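Bifunctional protein PutA (PDB 5UR2) probably oxidises proline to glutamate in two coupled steps, joining a flavin-dependent proline dehydrogenase to an NAD-dependent L-glutamate gamma-semialdehyde dehydrogenase in one chain. Local coordinates at residues V552-R557 with R606-L611; V652-V657 with P958-Q963. One frame throughout, in Å; residues are numbered along the deposited sequence.

Overall arrangement
Both contacts belong to the aldehyde dehydrogenase part of the chain, with centres 11 Å apart, and they differ in depth and chemistry. Contact 1, between helices 554-570 and 587-611, is only partly buried and combines an ion pair at its exposed side with sulfur-rich packing further in. Contact 2 sets helix 646-657 against the loop that leads into strand 965-973; it is buried and joined by apolar side chains, with no hydrogen bond between its segments. The two touch: Arg557 of contact 1 probably hydrogen-bonds through NE to Val657 O of contact 2, while Met608 SD packs on Val657 O and His607 on Leu961. Helix 587-611 supplies one side of contact 1 and also packs against contact 2.

Contact 1. Residues V552-R557 with R606-L611; sequences VPCEQR and RHMREL
Glu555 and Arg609 join two helices of the aldehyde dehydrogenase fold, the first turn of helix 554-570, with Pro553 at its N-cap, and the last turns of helix 587-611. The polar part is a bidentate salt bridge. Arg609 presents its guanidinium side-on, NE to Glu555 OE1 at 2.9 Å and NH2 to Glu555 OE2 at 3.0 Å, and both bonds are nearly straight. Each oxygen is met on its syn side but from a direction tilted out of the carboxylate plane, while both oxygens stay close to the plane of the guanidinium; the two planes are 26° apart. Glu555 reaches across because CG stands anti to its backbone N and the chain then bends at chi2 (54°). Asp562 pairs with Arg609 NH1, so the guanidinium is held by two acidic residues and its rotation is restricted.

Sulfur atoms make the remaining contacts, with Met608 and Arg557 buried. Cys554 points toward the other helix and sets SG 3.9 Å from Met608 CE. Arg557 NE is probably hydrogen-bonded to Val657 O and its NH1 only weakly to Val552 O, while Cys554 CA lies over one guanidinium face. At the edge of that group, near its plane, Met608 SD stands 3.8 Å from Arg557 NH2.

Contact 2. Residues V652-V657 with P958-Q963; sequences VTAAAV and PDYLKQ
The CD1 methyl of Leu961 touches Ala654 and Val657, joining the loop between strands 950-951 and 965-973 to helix 646-657, some 300 residues earlier. That helix is the crossover of a beta-alpha-beta unit, linking the parallel strands 623-638 and 661-665, and strand 965-973 belongs to the same sheet. In the tight part the side-chain contacts are apolar. Ala654 points its methyl toward the loop, and the CA atoms of Ala654 and Leu961 approach to 5.9 Å, a closeness that the short side chain of alanine allows. Leu961 CD1 sits on the helix carbonyl, 3.3 Å from Ala654 O, without a hydrogen bond. The same Leu961 CD1 is 3.9 Å from Ala654 CB. Leu961 CD1 also lies 3.9 Å from Val657 CG1, the leucine and valine side chains crossing at about a right angle. With chi1 at -170° the isobutyl group swings clear of its own backbone N, and the chi2 turn (55°) brings CD1 to the helix.

Tyr960 adds a second wall: its CE2 comes within 3.9 Å of Ala654 CB, which approaches the ring obliquely. Tyr960 is hydrogen-bonded through OH to Tyr964 OH, its ring meets those of Tyr964 and Tyr604, and its side chain is about 7 Å from that of Glu746, a predicted active-site residue.

On the looser, partly exposed side of the loop, Asp959 and Lys962 form reciprocal salt bridges with Lys962 and Asp959 of the second subunit, where Tyr627 and Tyr629 also hydrogen-bond to Asp959. The attachment of the two segments to each other thus rests on methyl groups, an aromatic ring and a methyl set on a backbone carbonyl, while charged groups of the same loop serve the dimer.

Contact 1. Residues V552-R557 with R606-L611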
loop_
_atom_site.group_PDB
_atom_site.type_symbol
_atom_site.label_atom_id
_atom_site.label_comp_id
_atom_site.label_asym_id
_atom_site.label_seq_id
_atom_site.Cartn_x
_atom_site.Cartn_y
_atom_site.Cartn_z
ATOM N N VAL B 552 -14.003 16.642 9.062
ATOM C CA VAL B 552 -13.444 16.334 10.387
ATOM C C VAL B 552 -12.085 15.663 10.202
ATOM O O VAL B 552 -11.975 14.720 9.398
ATOM C CB VAL B 552 -14.396 15.434 11.190
ATOM C CG1 VAL B 552 -13.719 14.996 12.492
ATOM C CG2 VAL B 552 -15.724 16.173 11.514
ATOM N N PRO B 553 -11.024 16.128 10.873
ATOM C CA PRO B 553 -9.697 15.521 10.671
ATOM C C PRO B 553 -9.701 14.021 10.947
ATOM O O PRO B 553 -10.410 13.521 11.833
ATOM C CB PRO B 553 -8.807 16.266 11.679
ATOM C CG PRO B 553 -9.487 17.571 11.894
ATOM C CD PRO B 553 -10.972 17.272 11.801
ATOM N N CYS B 554 -8.880 13.306 10.174
ATOM C CA CYS B 554 -8.814 11.851 10.285
ATOM C C CYS B 554 -8.597 11.397 11.719
ATOM O O CYS B 554 -9.256 10.461 12.181
ATOM C CB CYS B 554 -7.699 11.311 9.388
ATOM S SG CYS B 554 -7.945 11.666 7.618
ATOM N N GLU B 555 -7.682 12.057 12.438
ATOM C CA GLU B 555 -7.380 11.675 13.817
ATOM C C GLU B 555 -8.620 11.731 14.704
ATOM O O GLU B 555 -8.811 10.863 15.564
ATOM C CB GLU B 555 -6.272 12.573 14.377
ATOM C CG GLU B 555 -5.965 12.355 15.864
ATOM C CD GLU B 555 -5.659 10.902 16.212
ATOM O OE1 GLU B 555 -4.918 10.238 15.444
ATOM O OE2 GLU B 555 -6.187 10.425 17.245
ATOM N N GLN B 556 -9.469 12.751 14.519
ATOM C CA GLN B 556 -10.678 12.876 15.334
ATOM C C GLN B 556 -11.725 11.839 14.934
ATOM O O GLN B 556 -12.453 11.327 15.789
ATOM C CB GLN B 556 -11.241 14.297 15.223
ATOM C CG GLN B 556 -10.336 15.354 15.843
ATOM C CD GLN B 556 -10.732 16.801 15.498
ATOM O OE1 GLN B 556 -11.913 17.180 15.509
ATOM N NE2 GLN B 556 -9.721 17.618 15.192
ATOM N N ARG B 557 -11.829 11.524 13.641
ATOM C CA ARG B 557 -12.752 10.461 13.245
ATOM C C ARG B 557 -12.284 9.116 13.785
ATOM O O ARG B 557 -13.091 8.333 14.304
ATOM C CB ARG B 557 -12.912 10.412 11.725
ATOM C CG ARG B 557 -13.304 11.744 11.094
ATOM C CD ARG B 557 -13.795 11.569 9.641
ATOM N NE ARG B 557 -12.870 10.812 8.799
ATOM C CZ ARG B 557 -12.161 11.341 7.813
ATOM N NH1 ARG B 557 -12.262 12.638 7.553
ATOM N NH2 ARG B 557 -11.352 10.576 7.087
ATOM N N ARG B 606 -6.786 2.371 12.866
ATOM C CA ARG B 606 -5.345 2.351 12.642
ATOM C C ARG B 606 -5.014 2.625 11.176
ATOM O O ARG B 606 -4.101 3.397 10.875
ATOM C CB ARG B 606 -4.764 1.008 13.090
ATOM C CG ARG B 606 -3.270 0.831 12.838
ATOM C CD ARG B 606 -2.837 -0.577 13.304
ATOM N NE ARG B 606 -1.398 -0.783 13.204
ATOM C CZ ARG B 606 -0.765 -1.019 12.058
ATOM N NH1 ARG B 606 -1.441 -1.071 10.913
ATOM N NH2 ARG B 606 0.545 -1.185 12.052
ATOM N N HIS B 607 -5.755 2.016 10.249
ATOM C CA HIS B 607 -5.453 2.200 8.828
ATOM C C HIS B 607 -5.677 3.647 8.394
ATOM O O HIS B 607 -4.871 4.204 7.639
ATOM C CB HIS B 607 -6.297 1.247 7.980
ATOM C CG HIS B 607 -5.731 0.969 6.622
ATOM N ND1 HIS B 607 -6.442 0.304 5.642
ATOM C CD2 HIS B 607 -4.520 1.255 6.081
ATOM C CE1 HIS B 607 -5.695 0.195 4.558
ATOM N NE2 HIS B 607 -4.526 0.768 4.798
ATOM N N MET B 608 -6.763 4.270 8.865
ATOM C CA MET B 608 -7.033 5.651 8.482
ATOM C C MET B 608 -5.921 6.567 8.966
ATOM O O MET B 608 -5.537 7.517 8.270
ATOM C CB MET B 608 -8.383 6.097 9.049
ATOM C CG MET B 608 -8.885 7.474 8.539
ATOM S SD MET B 608 -9.307 7.391 6.760
ATOM C CE MET B 608 -7.884 8.167 5.973
ATOM N N ARG B 609 -5.365 6.268 10.141
ATOM C CA ARG B 609 -4.253 7.046 10.662
ATOM C C ARG B 609 -3.018 6.909 9.791
ATOM O O ARG B 609 -2.247 7.871 9.672
ATOM C CB ARG B 609 -3.954 6.632 12.099
ATOM C CG ARG B 609 -5.005 7.123 13.082
ATOM C CD ARG B 609 -4.722 6.613 14.501
ATOM N NE ARG B 609 -5.523 7.361 15.447
ATOM C CZ ARG B 609 -6.432 6.827 16.257
ATOM N NH1 ARG B 609 -6.642 5.517 16.256
ATOM N NH2 ARG B 609 -7.125 7.612 17.080
ATOM N N GLU B 610 -2.831 5.752 9.139
ATOM C CA GLU B 610 -1.766 5.653 8.144
ATOM C C GLU B 610 -2.122 6.419 6.869
ATOM O O GLU B 610 -1.296 7.172 6.342
ATOM C CB GLU B 610 -1.456 4.193 7.808
ATOM C CG GLU B 610 -0.901 3.375 8.949
ATOM C CD GLU B 610 -0.691 1.925 8.555
ATOM O OE1 GLU B 610 -1.665 1.137 8.618
ATOM O OE2 GLU B 610 0.445 1.579 8.157
ATOM N N LEU B 611 -3.341 6.220 6.342
ATOM C CA LEU B 611 -3.698 6.760 5.029
ATOM C C LEU B 611 -3.920 8.279 5.035
ATOM O O LEU B 611 -4.001 8.873 3.959
ATOM C CB LEU B 611 -4.948 6.035 4.499
ATOM C CG LEU B 611 -4.747 4.541 4.165
ATOM C CD1 LEU B 611 -6.046 3.875 3.775
ATOM C CD2 LEU B 611 -3.707 4.288 3.089
#

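Contact 2. Residues V652-V657 with P958-Q963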
loop_
_atom_site.group_PDB
_atom_site.type_symbol
_atom_site.label_atom_id
_atom_site.label_comp_id
_atom_site.label_asym_id
_atom_site.label_seq_id
_atom_site.Cartn_x
_atom_site.Cartn_y
_atom_site.Cartn_z
ATOM N N VAL B 652 -19.801 -0.146 8.873
ATOM C CA VAL B 652 -20.141 1.202 9.331
ATOM C C VAL B 652 -18.887 1.988 9.708
ATOM O O VAL B 652 -18.755 3.171 9.360
ATOM C CB VAL B 652 -21.140 1.142 10.507
ATOM C CG1 VAL B 652 -21.343 2.535 11.132
ATOM C CG2 VAL B 652 -22.476 0.631 10.038
ATOM N N THR B 653 -17.971 1.370 10.473
ATOM C CA THR B 653 -16.792 2.115 10.912
ATOM C C THR B 653 -15.835 2.368 9.756
ATOM O O THR B 653 -15.204 3.434 9.694
ATOM C CB THR B 653 -16.057 1.404 12.051
ATOM O OG1 THR B 653 -15.680 0.084 11.646
ATOM C CG2 THR B 653 -16.909 1.328 13.288
ATOM N N ALA B 654 -15.696 1.405 8.835
ATOM C CA ALA B 654 -14.837 1.649 7.678
ATOM C C ALA B 654 -15.354 2.834 6.878
ATOM O O ALA B 654 -14.605 3.768 6.582
ATOM C CB ALA B 654 -14.739 0.407 6.786
ATOM N N ALA B 655 -16.655 2.835 6.576
ATOM C CA ALA B 655 -17.249 3.931 5.821
ATOM C C ALA B 655 -17.085 5.252 6.563
ATOM O O ALA B 655 -16.645 6.250 5.989
ATOM C CB ALA B 655 -18.729 3.645 5.574
ATOM N N ALA B 656 -17.443 5.268 7.843
ATOM C CA ALA B 656 -17.434 6.513 8.600
ATOM C C ALA B 656 -16.016 7.005 8.859
ATOM O O ALA B 656 -15.737 8.203 8.695
ATOM C CB ALA B 656 -18.202 6.333 9.912
ATOM N N VAL B 657 -15.093 6.105 9.240
ATOM C CA VAL B 657 -13.744 6.583 9.533
ATOM C C VAL B 657 -13.105 7.137 8.268
ATOM O O VAL B 657 -12.276 8.052 8.335
ATOM C CB VAL B 657 -12.858 5.487 10.170
ATOM C CG1 VAL B 657 -12.185 4.613 9.089
ATOM C CG2 VAL B 657 -11.797 6.129 11.046
ATOM N N PRO B 958 -5.344 -4.900 4.040
ATOM C CA PRO B 958 -4.806 -3.574 3.710
ATOM C C PRO B 958 -5.385 -2.922 2.453
ATOM O O PRO B 958 -4.973 -1.802 2.128
ATOM C CB PRO B 958 -3.303 -3.864 3.533
ATOM C CG PRO B 958 -3.271 -5.291 3.021
ATOM C CD PRO B 958 -4.417 -5.990 3.705
ATOM N N ASP B 959 -6.322 -3.552 1.732
ATOM C CA ASP B 959 -6.980 -2.890 0.603
ATOM C C ASP B 959 -8.392 -2.434 0.933
ATOM O O ASP B 959 -8.989 -1.700 0.138
ATOM C CB ASP B 959 -7.032 -3.814 -0.641
ATOM C CG ASP B 959 -5.639 -4.169 -1.177
ATOM O OD1 ASP B 959 -4.718 -3.317 -1.090
ATOM O OD2 ASP B 959 -5.451 -5.321 -1.634
ATOM N N TYR B 960 -8.943 -2.838 2.082
ATOM C CA TYR B 960 -10.390 -2.733 2.273
ATOM C C TYR B 960 -10.855 -1.285 2.433
ATOM O O TYR B 960 -11.820 -0.860 1.784
ATOM C CB TYR B 960 -10.827 -3.553 3.474
ATOM C CG TYR B 960 -12.321 -3.571 3.629
ATOM C CD1 TYR B 960 -13.114 -4.303 2.747
ATOM C CD2 TYR B 960 -12.940 -2.860 4.630
ATOM C CE1 TYR B 960 -14.491 -4.336 2.867
ATOM C CE2 TYR B 960 -14.330 -2.886 4.772
ATOM C CZ TYR B 960 -15.096 -3.625 3.880
ATOM O OH TYR B 960 -16.461 -3.652 3.993
ATOM N N LEU B 961 -10.195 -0.522 3.306
ATOM C CA LEU B 961 -10.633 0.839 3.605
ATOM C C LEU B 961 -10.649 1.732 2.360
ATOM O O LEU B 961 -11.510 2.621 2.247
ATOM C CB LEU B 961 -9.728 1.444 4.679
ATOM C CG LEU B 961 -10.185 2.763 5.286
ATOM C CD1 LEU B 961 -11.606 2.589 5.847
ATOM C CD2 LEU B 961 -9.190 3.216 6.363
ATOM N N LYS B 962 -9.724 1.506 1.418
ATOM C CA LYS B 962 -9.650 2.317 0.202
ATOM C C LYS B 962 -10.890 2.194 -0.679
ATOM O O LYS B 962 -11.175 3.109 -1.469
ATOM C CB LYS B 962 -8.410 1.931 -0.608
ATOM C CG LYS B 962 -7.080 2.246 0.103
ATOM C CD LYS B 962 -5.919 1.692 -0.699
ATOM C CE LYS B 962 -4.604 2.000 -0.049
ATOM N NZ LYS B 962 -3.466 1.614 -0.922
ATOM N N GLN B 963 -11.627 1.088 -0.576
ATOM C CA GLN B 963 -12.865 0.934 -1.345
ATOM C C GLN B 963 -13.907 1.982 -0.971
ATOM O O GLN B 963 -14.831 2.237 -1.753
ATOM C CB GLN B 963 -13.446 -0.463 -1.124
ATOM C CG GLN B 963 -12.660 -1.604 -1.762
ATOM C CD GLN B 963 -12.877 -1.667 -3.258
ATOM O OE1 GLN B 963 -12.153 -1.041 -4.028
ATOM N NE2 GLN B 963 -13.926 -2.376 -3.674
#